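Local coordinates for 3-oxoacyl-[acyl-carrier-protein] synthase 2 (PDB 4JGA) that probably catalyses the condensation of malonyl-ACP with a growing acyl-ACP chain, the elongation step of bacterial type II fatty acid synthesis, at residues T27-N32 / K38-G43; A63-N68 / A214-V219; L124-G129 / G166-K171; P177-V182 / M196-H201; L344-N349 / E397-L402. One frame throughout, in Å; residues are numbered along the deposited sequence. Where two conformers were deposited one is given.

Contact 1 of 5, residues T27-N32 / K38-G43; sequences TPVGLN and KNIVDG
The flat side-chain amide of Asn-39 meets the flat peptide group of Val-29 through one hydrogen bond: ND2 gives an N-H to the carbonyl O of Val-29 at 2.8 Å, almost straight at 170°. Asn-39 CG is anti to the carbonyl carbon (chi1 -76°), which carries the amide to that oxygen. The oxygen lies practically in the plane of the Asn-39 amide, 4° out of it, whereas the donor is tilted somewhat from the plane of the carbonyl it approaches. The setting is the turn that joins strand 18-26 to helix 33-41 in the N-terminal half of a thiolase-type fold, so the last turn of the helix reaches back to the loop that leads into it. Thr-27 to Gly-30 form a type I beta turn, with Gly-30 N bonded to Thr-27 O at 3.1 Å. Superposed on it is an ST turn: Thr-27 OG1 accepts from Val-29 N at 3.1 Å and also bonds the hydroxyl of Ser-36. The turn bond from Gly-30 N, in the same peptide as Val-29 O, helps set how that carbonyl points.

Beside the polar bond the contact turns apolar. The side chains of Val-29 and Asn-39 pass alongside each other, pointing opposite ways, with their CB atoms 3.7 Å apart. Ile-40 runs across Val-29 at roughly a right angle. Ser-360 and Ile-361, from helix 358-361, also pack on Val-29. Ile-40 puts both CG1 and CD1 against one methyl, and CD1 sits 4.1 Å from Val-29 CG2.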
# COMPACT_ATOMS: atom_id res chain seq x y z
N THR A 27 3.53 -16.99 -13.37
CA THR A 27 2.97 -17.92 -12.38
C THR A 27 3.78 -19.22 -12.31
O THR A 27 4.61 -19.49 -13.17
CB THR A 27 1.50 -18.27 -12.68
OG1 THR A 27 1.44 -19.25 -13.72
CG2 THR A 27 0.67 -17.01 -13.04
N PRO A 28 3.56 -20.01 -11.27
CA PRO A 28 4.22 -21.29 -11.16
C PRO A 28 3.85 -22.30 -12.29
O PRO A 28 4.48 -23.34 -12.38
CB PRO A 28 3.72 -21.81 -9.82
CG PRO A 28 3.50 -20.59 -9.03
CD PRO A 28 2.92 -19.63 -10.01
N VAL A 29 2.87 -21.99 -13.13
CA VAL A 29 2.63 -22.83 -14.31
C VAL A 29 2.80 -22.10 -15.63
O VAL A 29 2.35 -22.58 -16.65
CB VAL A 29 1.27 -23.51 -14.23
CG1 VAL A 29 1.23 -24.43 -13.03
CG2 VAL A 29 0.14 -22.50 -14.16
N GLY A 30 3.52 -20.99 -15.66
CA GLY A 30 3.82 -20.34 -16.94
C GLY A 30 4.40 -18.94 -16.80
O GLY A 30 4.06 -18.20 -15.86
N LEU A 31 5.24 -18.55 -17.76
CA LEU A 31 5.93 -17.25 -17.75
C LEU A 31 5.15 -16.15 -18.47
O LEU A 31 5.60 -15.03 -18.53
CB LEU A 31 7.32 -17.40 -18.40
CG LEU A 31 8.22 -18.45 -17.78
CD1 LEU A 31 9.57 -18.49 -18.47
CD2 LEU A 31 8.40 -18.19 -16.29
N ASN A 32 4.00 -16.50 -19.03
CA ASN A 32 3.10 -15.54 -19.65
C ASN A 32 1.66 -16.03 -19.53
O ASN A 32 1.38 -17.06 -18.92
CB ASN A 32 3.48 -15.29 -21.10
CG ASN A 32 3.46 -16.54 -21.94
OD1 ASN A 32 2.68 -17.46 -21.73
ND2 ASN A 32 4.34 -16.58 -22.90
N LYS A 38 -3.20 -22.24 -20.40
CA LYS A 38 -3.26 -23.62 -20.91
C LYS A 38 -3.02 -24.61 -19.77
O LYS A 38 -3.75 -25.59 -19.64
CB LYS A 38 -2.28 -23.88 -22.08
N ASN A 39 -1.99 -24.38 -18.96
CA ASN A 39 -1.69 -25.30 -17.86
C ASN A 39 -2.75 -25.37 -16.77
O ASN A 39 -3.07 -26.46 -16.27
CB ASN A 39 -0.32 -25.03 -17.26
CG ASN A 39 0.79 -25.54 -18.16
OD1 ASN A 39 0.59 -26.51 -18.89
ND2 ASN A 39 1.92 -24.91 -18.12
N ILE A 40 -3.34 -24.21 -16.44
CA ILE A 40 -4.45 -24.17 -15.50
C ILE A 40 -5.61 -25.03 -16.00
O ILE A 40 -6.10 -25.94 -15.30
CB ILE A 40 -4.96 -22.74 -15.28
CG1 ILE A 40 -3.96 -21.93 -14.43
CG2 ILE A 40 -6.36 -22.73 -14.67
CD1 ILE A 40 -3.82 -22.38 -12.98
N VAL A 41 -6.03 -24.76 -17.22
CA VAL A 41 -7.16 -25.49 -17.80
C VAL A 41 -6.87 -26.99 -17.90
O VAL A 41 -7.77 -27.83 -17.71
CB VAL A 41 -7.54 -24.84 -19.15
CG1 VAL A 41 -8.40 -25.74 -20.01
CG2 VAL A 41 -8.26 -23.51 -18.89
N ASP A 42 -5.62 -27.33 -18.23
CA ASP A 42 -5.24 -28.73 -18.43
C ASP A 42 -5.03 -29.47 -17.12
O ASP A 42 -4.76 -30.64 -17.15
CB ASP A 42 -3.98 -28.84 -19.29
CG ASP A 42 -4.20 -28.44 -20.73
OD1 ASP A 42 -5.37 -28.37 -21.17
OD2 ASP A 42 -3.20 -28.24 -21.45
N GLY A 43 -5.16 -28.80 -15.99
CA GLY A 43 -5.06 -29.48 -14.72
C GLY A 43 -3.62 -29.72 -14.28
O GLY A 43 -3.37 -30.60 -13.49

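Contact 2 of 5, residues A63-N68 / A214-V219; sequences AGLIDN and APVTPV
Just beyond Val-216, the residue that meets Ala-63 and Leu-65, the hydroxyl OG1 of Thr-217 is gripped by two groups: the carboxylate oxygen OE1 of Glu-137, whose OE2 takes the N-H of Val-219, and the backbone N of Gly-220. The bond to Gly-220 makes Thr-217 the N-cap of helix 218-226, and one acid thus braces the start of the helix at two points.

Val-216 itself is the centre of an inverse gamma turn, closed by Thr-217 N bonding Pro-215 O at 3.0 Å, and its side chain points toward segment 63-68. With CG1 anti to the backbone N (chi1 -173°), that methyl meets two partners lying side by side, Ala-63 CB at 3.9 Å and Leu-65 CD2 at 4.1 Å. The CG2 branch is the second one to reach Ala-63, its distance to CB being 4.0 Å.

In fold terms, the link from strand 206-213 of the main sheet to helix 218-226 is meeting strand 62-64, half of a small two-stranded antiparallel sheet with strand 47-49. Ala-63 pairs with Lys-48 through the backbone there, and Lys-48 NZ also bonds the carbonyl O of Leu-65.

Leu-65 begins pointing across the contact rather than into it. Its CD2 methyl then comes in obliquely over Val-216, 4.2 Å from CB.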
# COMPACT_ATOMS: atom_id res chain seq x y z
N ALA A 63 6.46 -25.30 -2.47
CA ALA A 63 5.91 -24.02 -2.86
C ALA A 63 5.56 -24.03 -4.33
O ALA A 63 6.08 -24.85 -5.09
CB ALA A 63 6.90 -22.89 -2.55
N GLY A 64 4.68 -23.10 -4.70
CA GLY A 64 4.42 -22.73 -6.09
C GLY A 64 5.52 -21.81 -6.57
O GLY A 64 5.60 -20.65 -6.18
N LEU A 65 6.38 -22.34 -7.43
CA LEU A 65 7.59 -21.64 -7.82
C LEU A 65 7.68 -21.42 -9.32
O LEU A 65 7.31 -22.29 -10.14
CB LEU A 65 8.82 -22.42 -7.34
CG LEU A 65 8.97 -22.55 -5.82
CD1 LEU A 65 10.00 -23.64 -5.50
CD2 LEU A 65 9.36 -21.22 -5.17
N ILE A 66 8.19 -20.24 -9.66
CA ILE A 66 8.42 -19.84 -11.03
C ILE A 66 9.57 -20.72 -11.55
O ILE A 66 10.59 -20.87 -10.89
CB ILE A 66 8.86 -18.35 -11.12
CG1 ILE A 66 7.80 -17.39 -10.55
CG2 ILE A 66 9.18 -17.95 -12.54
CD1 ILE A 66 6.41 -17.62 -11.08
N ASP A 67 9.41 -21.26 -12.75
CA ASP A 67 10.49 -22.00 -13.39
C ASP A 67 11.77 -21.13 -13.44
O ASP A 67 11.74 -20.00 -13.93
CB ASP A 67 10.08 -22.40 -14.79
CG ASP A 67 11.16 -23.20 -15.52
OD1 ASP A 67 12.24 -23.47 -14.98
OD2 ASP A 67 10.94 -23.53 -16.68
N ASN A 68 12.89 -21.66 -12.98
CA ASN A 68 14.15 -20.95 -13.14
C ASN A 68 15.25 -21.84 -13.76
O ASN A 68 16.43 -21.66 -13.49
CB ASN A 68 14.59 -20.41 -11.79
CG ASN A 68 14.89 -21.51 -10.81
OD1 ASN A 68 14.35 -22.63 -10.91
ND2 ASN A 68 15.80 -21.24 -9.87
N ALA A 214 7.12 -12.36 -4.00
CA ALA A 214 8.22 -13.30 -3.95
C ALA A 214 8.50 -13.61 -2.50
O ALA A 214 9.50 -13.18 -1.94
CB ALA A 214 9.46 -12.72 -4.63
N PRO A 215 7.60 -14.37 -1.87
CA PRO A 215 7.67 -14.51 -0.43
C PRO A 215 8.35 -15.79 0.04
O PRO A 215 8.46 -16.01 1.25
CB PRO A 215 6.20 -14.59 -0.08
CG PRO A 215 5.65 -15.46 -1.19
CD PRO A 215 6.44 -15.08 -2.41
N VAL A 216 8.77 -16.64 -0.89
CA VAL A 216 9.33 -17.93 -0.53
C VAL A 216 10.82 -17.76 -0.21
O VAL A 216 11.70 -17.97 -1.06
CB VAL A 216 9.10 -18.99 -1.64
CG1 VAL A 216 9.56 -20.37 -1.16
CG2 VAL A 216 7.62 -19.02 -2.03
N THR A 217 11.08 -17.37 1.04
CA THR A 217 12.41 -17.22 1.60
C THR A 217 12.43 -17.96 2.94
O THR A 217 11.37 -18.34 3.49
CB THR A 217 12.76 -15.72 1.84
OG1 THR A 217 12.20 -15.28 3.09
CG2 THR A 217 12.21 -14.86 0.71
N PRO A 218 13.64 -18.12 3.52
CA PRO A 218 13.71 -18.85 4.79
C PRO A 218 12.83 -18.21 5.88
O PRO A 218 12.05 -18.90 6.56
CB PRO A 218 15.21 -18.75 5.15
CG PRO A 218 15.92 -18.64 3.83
CD PRO A 218 14.99 -17.79 3.00
N VAL A 219 12.91 -16.90 6.01
CA VAL A 219 12.14 -16.23 7.08
C VAL A 219 10.65 -16.15 6.73
O VAL A 219 9.79 -16.23 7.61
CB VAL A 219 12.74 -14.86 7.44
CG1 VAL A 219 12.28 -13.79 6.47
CG2 VAL A 219 12.34 -14.45 8.86

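Contact 3 of 5, residues L124-G129 / G166-K171; sequences LILGSG and GLVSIK
Val-168 holds CG1 anti to its own backbone N (chi1 176°), which spreads its two methyls over two leucines of the strand: CG1 goes to Leu-124 and CG2 to Leu-126. Leu-124 has CG turned anti to its carbonyl carbon, with chi2 at 88°, and this sends one methyl to each of two residues. CD2 presses on Val-168, 3.6 Å from CG1 and from CB. CD1 reaches one residue further, to Ser-169 CB at 3.9 Å.

Leu-126, two residues on and so on the same face of the strand, stands nearly at right angles to Val-168, with CD1 4.0 Å from CG2. The side-chain contacts are carbon on carbon; Leu-124 CD2 also lies 3.8 Å from the backbone N of Ser-169. In the conformer given, the hydroxyl of Ser-169 bonds the carbonyl O of Phe-174. Ala-102 packs on Val-168 as well, while Ser-169 also touches Ala-289 of the second subunit.

The axes of strand 124-127 and helix 166-171 pass 9.4 Å apart at 141°, the helix running back against the strand. This is the helix-on-sheet packing of a beta-alpha-beta crossover from strand 122-127 to parallel strand 178-179, within the N-terminal half of a thiolase-type fold.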
# COMPACT_ATOMS: atom_id res chain seq x y z
N LEU A 124 -1.03 4.04 -12.29
CA LEU A 124 -0.70 2.70 -11.84
C LEU A 124 -1.13 2.49 -10.36
O LEU A 124 -0.97 3.38 -9.52
CB LEU A 124 0.81 2.44 -11.94
CG LEU A 124 1.54 2.84 -13.24
CD1 LEU A 124 1.99 4.28 -13.17
CD2 LEU A 124 2.75 1.94 -13.48
N ILE A 125 -1.62 1.28 -10.08
CA ILE A 125 -1.81 0.78 -8.73
C ILE A 125 -1.32 -0.66 -8.72
O ILE A 125 -2.05 -1.61 -9.07
CB ILE A 125 -3.26 0.86 -8.23
CG1 ILE A 125 -3.79 2.30 -8.31
CG2 ILE A 125 -3.33 0.39 -6.78
CD1 ILE A 125 -5.18 2.47 -7.71
N LEU A 126 -0.06 -0.78 -8.34
CA LEU A 126 0.64 -2.04 -8.33
C LEU A 126 1.13 -2.29 -6.90
O LEU A 126 1.71 -1.42 -6.25
CB LEU A 126 1.80 -2.06 -9.35
CG LEU A 126 1.42 -1.95 -10.80
CD1 LEU A 126 2.64 -1.67 -11.66
CD2 LEU A 126 0.75 -3.23 -11.25
N GLY A 127 0.82 -3.48 -6.38
CA GLY A 127 1.12 -3.78 -4.98
C GLY A 127 1.80 -5.10 -4.75
O GLY A 127 2.07 -5.88 -5.69
N SER A 128 2.08 -5.33 -3.47
CA SER A 128 2.59 -6.58 -2.93
C SER A 128 2.11 -6.69 -1.49
O SER A 128 1.84 -5.69 -0.85
CB SER A 128 4.12 -6.60 -2.99
OG SER A 128 4.63 -7.88 -2.63
N GLY A 129 1.97 -7.90 -0.98
CA GLY A 129 1.54 -8.07 0.42
C GLY A 129 2.69 -7.84 1.38
O GLY A 129 2.54 -7.16 2.41
N GLY A 166 6.86 2.50 -9.63
CA GLY A 166 7.92 3.41 -10.07
C GLY A 166 8.60 2.98 -11.39
O GLY A 166 8.71 3.77 -12.32
N LEU A 167 9.06 1.73 -11.45
CA LEU A 167 9.79 1.25 -12.61
C LEU A 167 8.93 1.08 -13.85
O LEU A 167 9.41 1.35 -14.94
CB LEU A 167 10.56 -0.04 -12.30
CG LEU A 167 11.83 0.15 -11.45
CD1 LEU A 167 12.51 -1.20 -11.28
CD2 LEU A 167 12.78 1.11 -12.12
N VAL A 168 7.68 0.65 -13.69
CA VAL A 168 6.78 0.51 -14.82
C VAL A 168 6.48 1.91 -15.32
O VAL A 168 6.46 2.14 -16.51
CB VAL A 168 5.50 -0.24 -14.45
CG1 VAL A 168 4.51 -0.30 -15.61
CG2 VAL A 168 5.85 -1.65 -13.99
N SER A 169 6.31 2.86 -14.40
CA SER A 169 6.06 4.25 -14.79
C SER A 169 7.22 4.78 -15.63
O SER A 169 7.04 5.42 -16.66
CB SER A 169 5.83 5.12 -13.54
OG SER A 169 5.95 6.52 -13.81
N ILE A 170 8.43 4.52 -15.17
CA ILE A 170 9.62 4.97 -15.88
C ILE A 170 9.73 4.29 -17.25
O ILE A 170 10.02 4.92 -18.22
CB ILE A 170 10.87 4.72 -15.05
CG1 ILE A 170 10.85 5.65 -13.82
CG2 ILE A 170 12.16 4.90 -15.92
CD1 ILE A 170 11.82 5.22 -12.73
N LYS A 171 9.48 2.99 -17.29
CA LYS A 171 9.60 2.26 -18.51
C LYS A 171 8.72 2.86 -19.58
O LYS A 171 9.18 3.00 -20.72
CB LYS A 171 9.18 0.80 -18.30
CG LYS A 171 9.44 -0.07 -19.53
CD LYS A 171 9.50 -1.57 -19.20
CE LYS A 171 9.81 -2.39 -20.45
NZ LYS A 171 9.84 -3.85 -20.11

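Contact 4 of 5, residues P177-V182 / M196-H201; sequences PNQTAV and MRMIKH
Strand 178-179, the outermost strand of the main sheet within this chain, faces the last turns of helix 187-200: the nearest CA atoms, those of Pro-177 and Met-198, are 9.1 Å apart. The long side chain of Met-198 spans that distance. It starts with CG anti to the backbone N and then bends twice, chi2 being 94°, away from the usual staggered values, and chi3 68°. The bends lay the thioether alongside the ring of Pro-177, the two side chains pointing in opposite directions.

The contact is made by the far end of the methionine. Its SD lies 4.0 Å from Pro-177 CG, and its CE methyl rests 4.0 Å from Pro-177 CB and 4.1 Å from CG. Gln-179, on the same side of the strand as Pro-177, adds a looser touch, OE1 to Met-198 CE at 4.3 Å. That oxygen has a real polar partner in Ser-285 OG of the second subunit, so the same atom that lies near Met-198 CE is bonded across the dimer interface. The opposite-facing Asn-178 turns to Ser-165 and Ser-169 of helix 163-172.

Segment 177-182 sits right in the subunit interface: Thr-180 OG1 bonds Val-182 O of the second subunit, and the reciprocal bond runs from the neighbour's Thr-180. Helix 187-200 carries the chain on from strand 178-179 to the parallel strand 206-213, two places along the sheet. The contact therefore joins the subunit's outermost strand and the helix of a beta-alpha-beta crossover at the dimer face of this thiolase-type fold.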
# COMPACT_ATOMS: atom_id res chain seq x y z
N PRO A 177 -1.47 9.07 -11.62
CA PRO A 177 -1.30 8.60 -10.26
C PRO A 177 -0.36 7.39 -10.18
O PRO A 177 -0.50 6.45 -10.95
CB PRO A 177 -2.72 8.21 -9.83
CG PRO A 177 -3.62 8.96 -10.72
CD PRO A 177 -2.88 9.16 -12.02
N ASN A 178 0.59 7.47 -9.25
CA ASN A 178 1.63 6.47 -9.10
C ASN A 178 1.51 5.90 -7.70
O ASN A 178 2.06 6.47 -6.74
CB ASN A 178 3.00 7.12 -9.28
CG ASN A 178 4.06 6.15 -9.76
OD1 ASN A 178 4.30 6.06 -10.97
ND2 ASN A 178 4.68 5.37 -8.81
N GLN A 179 0.70 4.85 -7.57
CA GLN A 179 0.20 4.40 -6.27
C GLN A 179 0.25 2.89 -6.16
O GLN A 179 0.69 2.19 -7.09
CB GLN A 179 -1.21 4.98 -6.01
CG GLN A 179 -1.25 6.53 -5.99
CD GLN A 179 -2.63 7.15 -5.74
OE1 GLN A 179 -2.96 8.20 -6.28
NE2 GLN A 179 -3.42 6.52 -4.91
N THR A 180 -0.17 2.39 -5.01
CA THR A 180 -0.15 0.96 -4.68
C THR A 180 -1.38 0.61 -3.85
O THR A 180 -2.12 1.50 -3.39
CB THR A 180 1.09 0.57 -3.82
OG1 THR A 180 0.99 1.06 -2.48
CG2 THR A 180 2.40 1.10 -4.44
N ALA A 181 -1.58 -0.68 -3.67
CA ALA A 181 -2.47 -1.21 -2.63
C ALA A 181 -1.63 -2.27 -1.93
O ALA A 181 -0.83 -2.95 -2.60
CB ALA A 181 -3.72 -1.86 -3.24
N VAL A 182 -1.76 -2.37 -0.62
CA VAL A 182 -1.03 -3.31 0.19
C VAL A 182 -1.99 -3.81 1.25
O VAL A 182 -2.22 -3.18 2.27
CB VAL A 182 0.25 -2.68 0.79
CG1 VAL A 182 1.00 -3.67 1.64
CG2 VAL A 182 1.20 -2.16 -0.32
N MET A 196 -10.01 0.59 -10.87
CA MET A 196 -11.29 0.74 -11.55
C MET A 196 -12.02 2.00 -11.06
O MET A 196 -12.55 2.75 -11.84
CB MET A 196 -12.15 -0.49 -11.35
CG MET A 196 -13.54 -0.41 -11.93
SD MET A 196 -14.68 0.29 -10.73
CE MET A 196 -14.90 -1.09 -9.64
N ARG A 197 -12.01 2.21 -9.75
CA ARG A 197 -12.67 3.36 -9.14
C ARG A 197 -12.02 4.65 -9.64
O ARG A 197 -12.70 5.63 -9.90
CB ARG A 197 -12.61 3.27 -7.63
CG ARG A 197 -13.48 2.17 -7.01
CD ARG A 197 -14.91 2.57 -6.89
NE ARG A 197 -15.86 1.51 -6.54
CZ ARG A 197 -16.05 1.01 -5.31
NH1 ARG A 197 -15.37 1.44 -4.24
NH2 ARG A 197 -16.95 0.05 -5.16
N MET A 198 -10.71 4.63 -9.78
CA MET A 198 -9.99 5.78 -10.30
C MET A 198 -10.50 6.21 -11.70
O MET A 198 -10.70 7.40 -11.96
CB MET A 198 -8.52 5.48 -10.33
CG MET A 198 -7.64 6.63 -10.73
SD MET A 198 -7.02 7.52 -9.29
CE MET A 198 -5.94 6.20 -8.68
N ILE A 199 -10.71 5.23 -12.58
CA ILE A 199 -11.21 5.45 -13.92
C ILE A 199 -12.69 5.80 -13.87
O ILE A 199 -13.10 6.76 -14.51
CB ILE A 199 -10.97 4.23 -14.81
CG1 ILE A 199 -9.46 4.02 -14.97
CG2 ILE A 199 -11.59 4.44 -16.18
CD1 ILE A 199 -9.05 2.75 -15.69
N LYS A 200 -13.45 5.07 -13.07
CA LYS A 200 -14.90 5.29 -12.92
C LYS A 200 -15.21 6.73 -12.61
O LYS A 200 -16.15 7.30 -13.17
CB LYS A 200 -15.46 4.42 -11.80
CG LYS A 200 -16.95 4.53 -11.55
CD LYS A 200 -17.35 3.57 -10.42
CE LYS A 200 -18.82 3.67 -10.07
NZ LYS A 200 -19.06 2.90 -8.81
N HIS A 201 -14.41 7.33 -11.74
CA HIS A 201 -14.69 8.69 -11.28
C HIS A 201 -13.89 9.74 -12.01
O HIS A 201 -13.89 10.88 -11.62
CB HIS A 201 -14.52 8.76 -9.74
CG HIS A 201 -15.47 7.86 -9.02
ND1 HIS A 201 -16.83 8.02 -9.10
CD2 HIS A 201 -15.27 6.75 -8.28
CE1 HIS A 201 -17.44 7.07 -8.41
NE2 HIS A 201 -16.51 6.28 -7.92

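Contact 5 of 5, residues L344-N349 / E397-L402; sequences LFLEAN and EVNIDL
Leu-346, near the C-terminal end of helix 331-345, stands opposite the irregular segment 397-402, its CA 7.4 Å from that of Ile-400. Its side chain does the bridging. CG is anti to the backbone N (chi1 -179°), which extends the branch toward the other segment and divides its methyls. CD1 comes up to the carbonyl O of Asn-399 at 3.8 Å and meets Ile-400 CG2 at 4.0 Å. CD2 goes to the side of Asn-399, with CB 4.2 Å away.

Ile-400 is the buried half of the contact and packs further on Val-341 and Met-354; Asn-399 is at the surface. The loop is tied to the helix by Gln-342, whose amide bonds Asn-399 N through OE1 and Glu-397 O through NE2.

Asp-401 bonds Met-354 through the backbone, bringing the loop beside strand 353-355 at the end of the main sheet. The site is the outer edge of the C-terminal half, where helix 331-345 forms the beta-alpha-beta crossover between parallel strands 322-324 and 353-355.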
# COMPACT_ATOMS: atom_id res chain seq x y z
N LEU A 344 -25.28 -17.04 0.18
CA LEU A 344 -25.59 -16.02 -0.81
C LEU A 344 -26.17 -16.58 -2.12
O LEU A 344 -27.06 -15.94 -2.73
CB LEU A 344 -24.31 -15.25 -1.11
CG LEU A 344 -24.34 -13.86 -1.69
CD1 LEU A 344 -25.33 -12.94 -1.00
CD2 LEU A 344 -22.91 -13.32 -1.58
N PHE A 345 -25.70 -17.77 -2.53
CA PHE A 345 -25.99 -18.26 -3.88
C PHE A 345 -26.85 -19.49 -4.00
O PHE A 345 -27.47 -19.70 -5.05
CB PHE A 345 -24.68 -18.52 -4.63
CG PHE A 345 -23.94 -17.27 -4.99
CD1 PHE A 345 -24.31 -16.54 -6.11
CD2 PHE A 345 -22.87 -16.83 -4.22
CE1 PHE A 345 -23.65 -15.38 -6.44
CE2 PHE A 345 -22.20 -15.67 -4.55
CZ PHE A 345 -22.57 -14.94 -5.67
N LEU A 346 -26.92 -20.32 -2.97
CA LEU A 346 -27.52 -21.64 -3.14
C LEU A 346 -29.01 -21.61 -3.60
O LEU A 346 -29.38 -22.31 -4.55
CB LEU A 346 -27.30 -22.48 -1.88
CG LEU A 346 -27.85 -23.91 -1.89
CD1 LEU A 346 -27.22 -24.72 -3.02
CD2 LEU A 346 -27.63 -24.58 -0.53
N GLU A 347 -29.83 -20.78 -2.94
CA GLU A 347 -31.26 -20.69 -3.25
C GLU A 347 -31.49 -20.05 -4.62
O GLU A 347 -32.29 -20.55 -5.39
CB GLU A 347 -32.06 -19.93 -2.15
N ALA A 348 -30.78 -18.97 -4.92
CA ALA A 348 -31.03 -18.20 -6.15
C ALA A 348 -30.27 -18.74 -7.37
O ALA A 348 -30.60 -18.42 -8.50
CB ALA A 348 -30.65 -16.74 -5.94
N ASN A 349 -29.23 -19.53 -7.13
CA ASN A 349 -28.34 -19.95 -8.20
C ASN A 349 -27.72 -21.28 -7.87
O ASN A 349 -26.51 -21.38 -7.69
CB ASN A 349 -27.28 -18.90 -8.36
CG ASN A 349 -26.54 -19.00 -9.68
OD1 ASN A 349 -26.67 -19.96 -10.42
ND2 ASN A 349 -25.74 -17.99 -9.97
N GLU A 397 -20.24 -30.30 3.84
CA GLU A 397 -21.07 -29.13 3.63
C GLU A 397 -21.24 -28.75 2.14
O GLU A 397 -22.03 -27.88 1.82
CB GLU A 397 -20.44 -27.94 4.37
CG GLU A 397 -20.39 -28.12 5.88
CD GLU A 397 -19.22 -28.97 6.38
OE1 GLU A 397 -18.48 -29.63 5.59
OE2 GLU A 397 -19.03 -28.97 7.61
N VAL A 398 -20.47 -29.35 1.24
CA VAL A 398 -20.50 -28.94 -0.16
C VAL A 398 -21.87 -29.22 -0.79
O VAL A 398 -22.37 -30.35 -0.71
CB VAL A 398 -19.38 -29.61 -0.97
CG1 VAL A 398 -19.57 -29.36 -2.46
CG2 VAL A 398 -18.03 -29.09 -0.51
N ASN A 399 -22.47 -28.20 -1.40
CA ASN A 399 -23.78 -28.33 -2.06
C ASN A 399 -23.82 -27.69 -3.42
O ASN A 399 -24.89 -27.50 -3.99
CB ASN A 399 -24.85 -27.63 -1.23
CG ASN A 399 -25.37 -28.46 -0.10
OD1 ASN A 399 -25.36 -29.69 -0.13
ND2 ASN A 399 -25.87 -27.77 0.92
N ILE A 400 -22.67 -27.29 -3.94
CA ILE A 400 -22.58 -26.73 -5.28
C ILE A 400 -21.45 -27.40 -6.01
O ILE A 400 -20.66 -28.11 -5.41
CB ILE A 400 -22.34 -25.21 -5.29
CG1 ILE A 400 -21.13 -24.85 -4.45
CG2 ILE A 400 -23.58 -24.48 -4.77
CD1 ILE A 400 -20.73 -23.41 -4.67
N ASP A 401 -21.41 -27.18 -7.31
CA ASP A 401 -20.38 -27.72 -8.19
C ASP A 401 -19.05 -26.95 -8.00
O ASP A 401 -18.96 -25.78 -8.35
CB ASP A 401 -20.87 -27.63 -9.63
CG ASP A 401 -20.01 -28.40 -10.60
OD1 ASP A 401 -18.83 -28.70 -10.30
OD2 ASP A 401 -20.54 -28.70 -11.68
N LEU A 402 -18.05 -27.63 -7.46
CA LEU A 402 -16.73 -27.03 -7.21
C LEU A 402 -15.74 -27.40 -8.30
O LEU A 402 -14.51 -27.21 -8.14
CB LEU A 402 -16.18 -27.46 -5.85
CG LEU A 402 -16.96 -26.94 -4.63
CD1 LEU A 402 -16.38 -27.51 -3.33
CD2 LEU A 402 -17.03 -25.41 -4.59

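Overall arrangement
Contacts 1 to 4 all lie in the N-terminal half of the chain, and contact 5, last in order, in the C-terminal half, its centre 27 to 38 Å from theirs. Contact 1 closes before contact 2 opens; their centres are 16 Å apart and they touch where Pro-28 packs on Gly-64. Nested inside the long loop closed by contact 2, contact 3 closes before contact 4 opens. These two, whose centres are about 12 Å apart, share neighbouring strands 122-127 and 178-179: Leu-124 pairs with Pro-177 and Gln-179 through probable backbone bonds, and both reach the second subunit. The main sheet thus links this dimer-facing end to the distant outer edge at strand 353-355, beside contact 5.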